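Local coordinates for SUMO1 linked HERC2 ZZ domain (Small ubiquitin-related modifier 1,E3 ubiquitin-protein ligase HERC2) (Homo sapiens, PDB 6WW3) that is the zinc-binding ZZ domain of the E3 ubiquitin ligase HERC2, which binds histone H3 and the SUMO1 tail, here fused to it, at residues 1-13 with 17-29. Sequence-based numbering, arbitrary orientation.
Sequences SDQEAKIHPGVTC and QMFPINGSRFKCR. With ZN (zinc ion), chain C; ZN (zinc ion), chain D.
His8 and Val11 meet Ile21, Gly23 and Arg25 within the HERC2 ZZ domain, a worked example of a side-chain cluster set on a short antiparallel backbone pairing. The weakly bonded strands 7-8 and 21-22 are joined from His8 N to Ile21 O, and Ile21 N donates to Val11 O. The His8 imidazole donates in its own plane from NE2 to Gly23 O (2.7 Å), while Arg25 CB sits over one ring face, 3.5 Å from the centroid, a CH-pi contact. With CG anti to the carbonyl carbon (chi1 -56°), the ring reaches across to both. One water bridges ND1 and Arg25 NH1. Val11 lays both methyls on a guanidinium face, CG1 3.6 Å from Arg25 NE, and the same CG1 touches Ile21 CD1 at 3.7 Å. That Ile21 methyl also packs against Cys13 CB (3.9 Å), whose SG binds zinc with Cys16, Cys37 and Cys40. Upstream, the SUMO1 tail presents Glu4 O to Asn22 ND2 (3.1 Å) and Lys6 O to Gly23 N (2.8 Å), bonds of an engineered fusion, not taken as native. The 7-8/21-22 pair precedes strand 25-28, which lies between 35-36 and 52-55; Val11 and Ile21 touch Asp35 of strand 35-36, which salt-bridges Arg25 NE.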
loop_
_atom_site.group_PDB
_atom_site.type_symbol
_atom_site.label_atom_id
_atom_site.label_comp_id
_atom_site.label_asym_id
_atom_site.label_seq_id
_atom_site.Cartn_x
_atom_site.Cartn_y
_atom_site.Cartn_z
ATOM N N SER A 1 0.966 -16.816 -12.443
ATOM C CA SER A 1 0.580 -16.127 -11.216
ATOM C C SER A 1 0.612 -14.610 -11.399
ATOM O O SER A 1 1.384 -14.084 -12.187
ATOM C CB SER A 1 1.494 -16.538 -10.068
ATOM O OG SER A 1 2.835 -16.524 -10.489
ATOM N N ASP A 2 -0.223 -13.918 -10.638
ATOM C CA ASP A 2 -0.562 -12.523 -10.873
ATOM C C ASP A 2 -0.362 -11.753 -9.577
ATOM O O ASP A 2 -0.930 -12.118 -8.541
ATOM C CB ASP A 2 -2.019 -12.431 -11.366
ATOM C CG ASP A 2 -2.431 -11.030 -11.822
ATOM O OD1 ASP A 2 -1.705 -10.051 -11.591
ATOM O OD2 ASP A 2 -3.516 -10.922 -12.425
ATOM N N GLN A 3 0.439 -10.688 -9.637
ATOM C CA GLN A 3 0.635 -9.856 -8.456
ATOM C C GLN A 3 -0.688 -9.285 -7.974
ATOM O O GLN A 3 -0.915 -9.182 -6.764
ATOM C CB GLN A 3 1.618 -8.725 -8.770
ATOM C CG GLN A 3 1.752 -7.647 -7.690
ATOM C CD GLN A 3 2.295 -8.201 -6.384
ATOM O OE1 GLN A 3 1.706 -8.009 -5.329
ATOM N NE2 GLN A 3 3.410 -8.892 -6.455
ATOM N N GLU A 4 -1.591 -8.959 -8.909
ATOM C CA GLU A 4 -2.884 -8.378 -8.567
ATOM C C GLU A 4 -3.718 -9.313 -7.704
ATOM O O GLU A 4 -4.574 -8.839 -6.947
ATOM C CB GLU A 4 -3.640 -8.002 -9.846
ATOM C CG GLU A 4 -5.017 -7.352 -9.614
ATOM C CD GLU A 4 -4.920 -5.903 -9.151
ATOM O OE1 GLU A 4 -3.822 -5.308 -9.253
ATOM O OE2 GLU A 4 -5.935 -5.350 -8.679
ATOM N N ALA A 5 -3.472 -10.624 -7.783
ATOM C CA ALA A 5 -4.176 -11.600 -6.962
ATOM C C ALA A 5 -3.675 -11.665 -5.524
ATOM O O ALA A 5 -4.401 -12.165 -4.657
ATOM C CB ALA A 5 -4.068 -12.995 -7.588
ATOM N N LYS A 6 -2.458 -11.193 -5.248
ATOM C CA LYS A 6 -1.940 -11.193 -3.886
ATOM C C LYS A 6 -2.783 -10.277 -3.014
ATOM O O LYS A 6 -3.125 -9.167 -3.414
ATOM C CB LYS A 6 -0.497 -10.678 -3.848
ATOM C CG LYS A 6 0.549 -11.377 -4.703
ATOM C CD LYS A 6 0.757 -12.851 -4.403
ATOM C CE LYS A 6 1.836 -13.393 -5.357
ATOM N NZ LYS A 6 1.835 -14.876 -5.513
ATOM N N ILE A 7 -3.100 -10.725 -1.805
ATOM C CA ILE A 7 -3.778 -9.868 -0.842
ATOM C C ILE A 7 -2.892 -9.715 0.387
ATOM O O ILE A 7 -2.073 -10.580 0.705
ATOM C CB ILE A 7 -5.182 -10.382 -0.436
ATOM C CG1 ILE A 7 -5.075 -11.615 0.455
ATOM C CG2 ILE A 7 -6.041 -10.667 -1.668
ATOM C CD1 ILE A 7 -6.104 -11.634 1.550
ATOM N N HIS A 8 -3.064 -8.596 1.085
ATOM C CA HIS A 8 -2.368 -8.327 2.337
ATOM C C HIS A 8 -3.393 -8.303 3.462
ATOM O O HIS A 8 -3.995 -7.253 3.748
ATOM C CB HIS A 8 -1.615 -7.007 2.236
ATOM C CG HIS A 8 -0.660 -6.966 1.090
ATOM N ND1 HIS A 8 0.681 -7.239 1.233
ATOM C CD2 HIS A 8 -0.855 -6.713 -0.225
ATOM C CE1 HIS A 8 1.278 -7.133 0.058
ATOM N NE2 HIS A 8 0.369 -6.811 -0.843
ATOM N N PRO A 9 -3.657 -9.436 4.102
ATOM C CA PRO A 9 -4.734 -9.492 5.094
ATOM C C PRO A 9 -4.527 -8.455 6.184
ATOM O O PRO A 9 -3.402 -8.195 6.619
ATOM C CB PRO A 9 -4.630 -10.921 5.654
ATOM C CG PRO A 9 -3.886 -11.689 4.617
ATOM C CD PRO A 9 -2.944 -10.719 3.975
ATOM N N GLY A 10 -5.626 -7.832 6.594
ATOM C CA GLY A 10 -5.589 -6.853 7.662
ATOM C C GLY A 10 -5.072 -5.482 7.285
ATOM O O GLY A 10 -5.002 -4.612 8.159
ATOM N N VAL A 11 -4.745 -5.242 6.016
ATOM C CA VAL A 11 -4.156 -3.977 5.579
ATOM C C VAL A 11 -5.213 -3.214 4.791
ATOM O O VAL A 11 -5.728 -3.715 3.780
ATOM C CB VAL A 11 -2.887 -4.204 4.740
ATOM C CG1 VAL A 11 -2.245 -2.868 4.352
ATOM C CG2 VAL A 11 -1.906 -5.056 5.500
ATOM N N THR A 12 -5.525 -2.001 5.241
ATOM C CA THR A 12 -6.433 -1.097 4.543
ATOM C C THR A 12 -5.608 -0.072 3.773
ATOM O O THR A 12 -4.598 0.419 4.282
ATOM C CB THR A 12 -7.347 -0.367 5.543
ATOM O OG1 THR A 12 -7.970 -1.307 6.426
ATOM C CG2 THR A 12 -8.425 0.438 4.841
ATOM N N CYS A 13 -6.020 0.246 2.542
ATOM C CA CYS A 13 -5.430 1.386 1.840
ATOM C C CYS A 13 -6.030 2.683 2.384
ATOM O O CYS A 13 -7.243 2.893 2.316
ATOM C CB CYS A 13 -5.651 1.305 0.335
ATOM S SG CYS A 13 -5.160 2.828 -0.555
ATOM N N GLN A 17 -9.677 3.127 0.965
ATOM C CA GLN A 17 -10.306 2.192 1.895
ATOM C C GLN A 17 -10.423 0.777 1.338
ATOM O O GLN A 17 -11.179 -0.030 1.885
ATOM C CB GLN A 17 -11.696 2.675 2.340
ATOM C CG GLN A 17 -11.727 4.109 2.833
ATOM C CD GLN A 17 -10.610 4.427 3.802
ATOM O OE1 GLN A 17 -9.893 5.409 3.631
ATOM N NE2 GLN A 17 -10.452 3.596 4.827
ATOM N N MET A 18 -9.671 0.442 0.284
ATOM C CA MET A 18 -9.580 -0.950 -0.177
ATOM C C MET A 18 -9.161 -1.854 0.980
ATOM O O MET A 18 -8.248 -1.515 1.735
ATOM C CB MET A 18 -8.564 -1.063 -1.322
ATOM C CG MET A 18 -8.253 -2.486 -1.792
ATOM S SD MET A 18 -6.814 -2.594 -2.882
ATOM C CE MET A 18 -7.372 -1.663 -4.303
ATOM N N PHE A 19 -9.863 -2.976 1.151
ATOM C CA PHE A 19 -9.556 -3.912 2.240
ATOM C C PHE A 19 -9.984 -5.346 1.938
ATOM O O PHE A 19 -11.159 -5.603 1.692
ATOM C CB PHE A 19 -10.226 -3.476 3.541
ATOM C CG PHE A 19 -9.957 -4.399 4.694
ATOM C CD1 PHE A 19 -8.793 -4.278 5.434
ATOM C CD2 PHE A 19 -10.838 -5.414 5.004
ATOM C CE1 PHE A 19 -8.540 -5.136 6.491
ATOM C CE2 PHE A 19 -10.573 -6.284 6.048
ATOM C CZ PHE A 19 -9.426 -6.140 6.791
ATOM N N PRO A 20 -9.033 -6.289 1.970
ATOM C CA PRO A 20 -7.599 -6.056 2.168
ATOM C C PRO A 20 -6.991 -5.495 0.897
ATOM O O PRO A 20 -7.635 -5.625 -0.157
ATOM C CB PRO A 20 -7.047 -7.458 2.441
ATOM C CG PRO A 20 -7.959 -8.348 1.623
ATOM C CD PRO A 20 -9.333 -7.716 1.768
ATOM N N ILE A 21 -5.820 -4.853 0.978
ATOM C CA ILE A 21 -5.137 -4.438 -0.240
ATOM C C ILE A 21 -4.849 -5.675 -1.084
ATOM O O ILE A 21 -4.325 -6.680 -0.584
ATOM C CB ILE A 21 -3.842 -3.676 0.089
ATOM C CG1 ILE A 21 -4.148 -2.372 0.841
ATOM C CG2 ILE A 21 -3.039 -3.375 -1.203
ATOM C CD1 ILE A 21 -2.965 -1.461 0.983
ATOM N N ASN A 22 -5.196 -5.610 -2.369
ATOM C CA ASN A 22 -4.718 -6.602 -3.316
ATOM C C ASN A 22 -3.682 -5.955 -4.238
ATOM O O ASN A 22 -3.698 -4.745 -4.453
ATOM C CB ASN A 22 -5.870 -7.240 -4.116
ATOM C CG ASN A 22 -6.565 -6.264 -5.047
ATOM O OD1 ASN A 22 -7.407 -5.482 -4.624
ATOM N ND2 ASN A 22 -6.194 -6.291 -6.318
ATOM N N GLY A 23 -2.752 -6.766 -4.735
ATOM C CA GLY A 23 -1.607 -6.261 -5.465
ATOM C C GLY A 23 -0.464 -5.876 -4.541
ATOM O O GLY A 23 -0.363 -6.341 -3.400
ATOM N N SER A 24 0.424 -5.019 -5.054
ATOM C CA SER A 24 1.531 -4.544 -4.234
ATOM C C SER A 24 1.034 -3.531 -3.211
ATOM O O SER A 24 0.172 -2.697 -3.499
ATOM C CB SER A 24 2.644 -3.923 -5.082
ATOM O OG SER A 24 3.288 -4.895 -5.892
ATOM N N ARG A 25 1.589 -3.620 -2.010
ATOM C CA ARG A 25 1.266 -2.740 -0.897
ATOM C C ARG A 25 2.388 -1.727 -0.708
ATOM O O ARG A 25 3.567 -2.078 -0.752
ATOM C CB ARG A 25 1.080 -3.575 0.376
ATOM C CG ARG A 25 1.184 -2.820 1.674
ATOM C CD ARG A 25 1.326 -3.757 2.866
ATOM N NE ARG A 25 1.338 -3.002 4.119
ATOM C CZ ARG A 25 1.633 -3.494 5.315
ATOM N NH1 ARG A 25 1.956 -4.768 5.460
ATOM N NH2 ARG A 25 1.603 -2.692 6.376
ATOM N N PHE A 26 2.029 -0.468 -0.493
ATOM C CA PHE A 26 3.023 0.585 -0.291
ATOM C C PHE A 26 2.847 1.177 1.103
ATOM O O PHE A 26 1.908 1.940 1.343
ATOM C CB PHE A 26 2.919 1.662 -1.371
ATOM C CG PHE A 26 3.270 1.161 -2.747
ATOM C CD1 PHE A 26 4.557 1.322 -3.246
ATOM C CD2 PHE A 26 2.329 0.487 -3.518
ATOM C CE1 PHE A 26 4.891 0.842 -4.505
ATOM C CE2 PHE A 26 2.657 0.001 -4.775
ATOM C CZ PHE A 26 3.943 0.190 -5.266
ATOM N N LYS A 27 3.769 0.846 2.012
ATOM C CA LYS A 27 3.714 1.326 3.390
ATOM C C LYS A 27 4.599 2.557 3.553
ATOM O O LYS A 27 5.778 2.532 3.193
ATOM C CB LYS A 27 4.154 0.237 4.371
ATOM C CG LYS A 27 4.150 0.725 5.842
ATOM C CD LYS A 27 4.449 -0.408 6.825
ATOM C CE LYS A 27 4.596 0.092 8.265
ATOM N NZ LYS A 27 3.433 0.897 8.754
ATOM N N CYS A 28 4.036 3.631 4.086
ATOM C CA CYS A 28 4.841 4.823 4.330
ATOM C C CYS A 28 5.843 4.564 5.442
ATOM O O CYS A 28 5.483 4.028 6.492
ATOM C CB CYS A 28 3.968 6.021 4.690
ATOM S SG CYS A 28 4.963 7.513 4.832
ATOM N N ARG A 29 7.107 4.946 5.212
ATOM C CA ARG A 29 8.150 4.779 6.222
ATOM C C ARG A 29 8.149 5.866 7.285
ATOM O O ARG A 29 8.842 5.716 8.298
ATOM C CB ARG A 29 9.537 4.739 5.560
ATOM C CG ARG A 29 9.738 3.546 4.622
ATOM C CD ARG A 29 11.091 3.568 3.903
ATOM N NE ARG A 29 11.444 2.230 3.416
ATOM C CZ ARG A 29 11.632 1.906 2.139
ATOM N NH1 ARG A 29 11.942 0.653 1.814
ATOM N NH2 ARG A 29 11.530 2.822 1.187
HETATM ZN ZN ZN C . -6.150 2.755 -2.670
HETATM ZN ZN ZN D . 3.517 9.306 5.108
HETATM O O HOH W 1 -4.989 -3.194 -6.569
HETATM O O HOH W 2 1.547 -6.910 3.957
#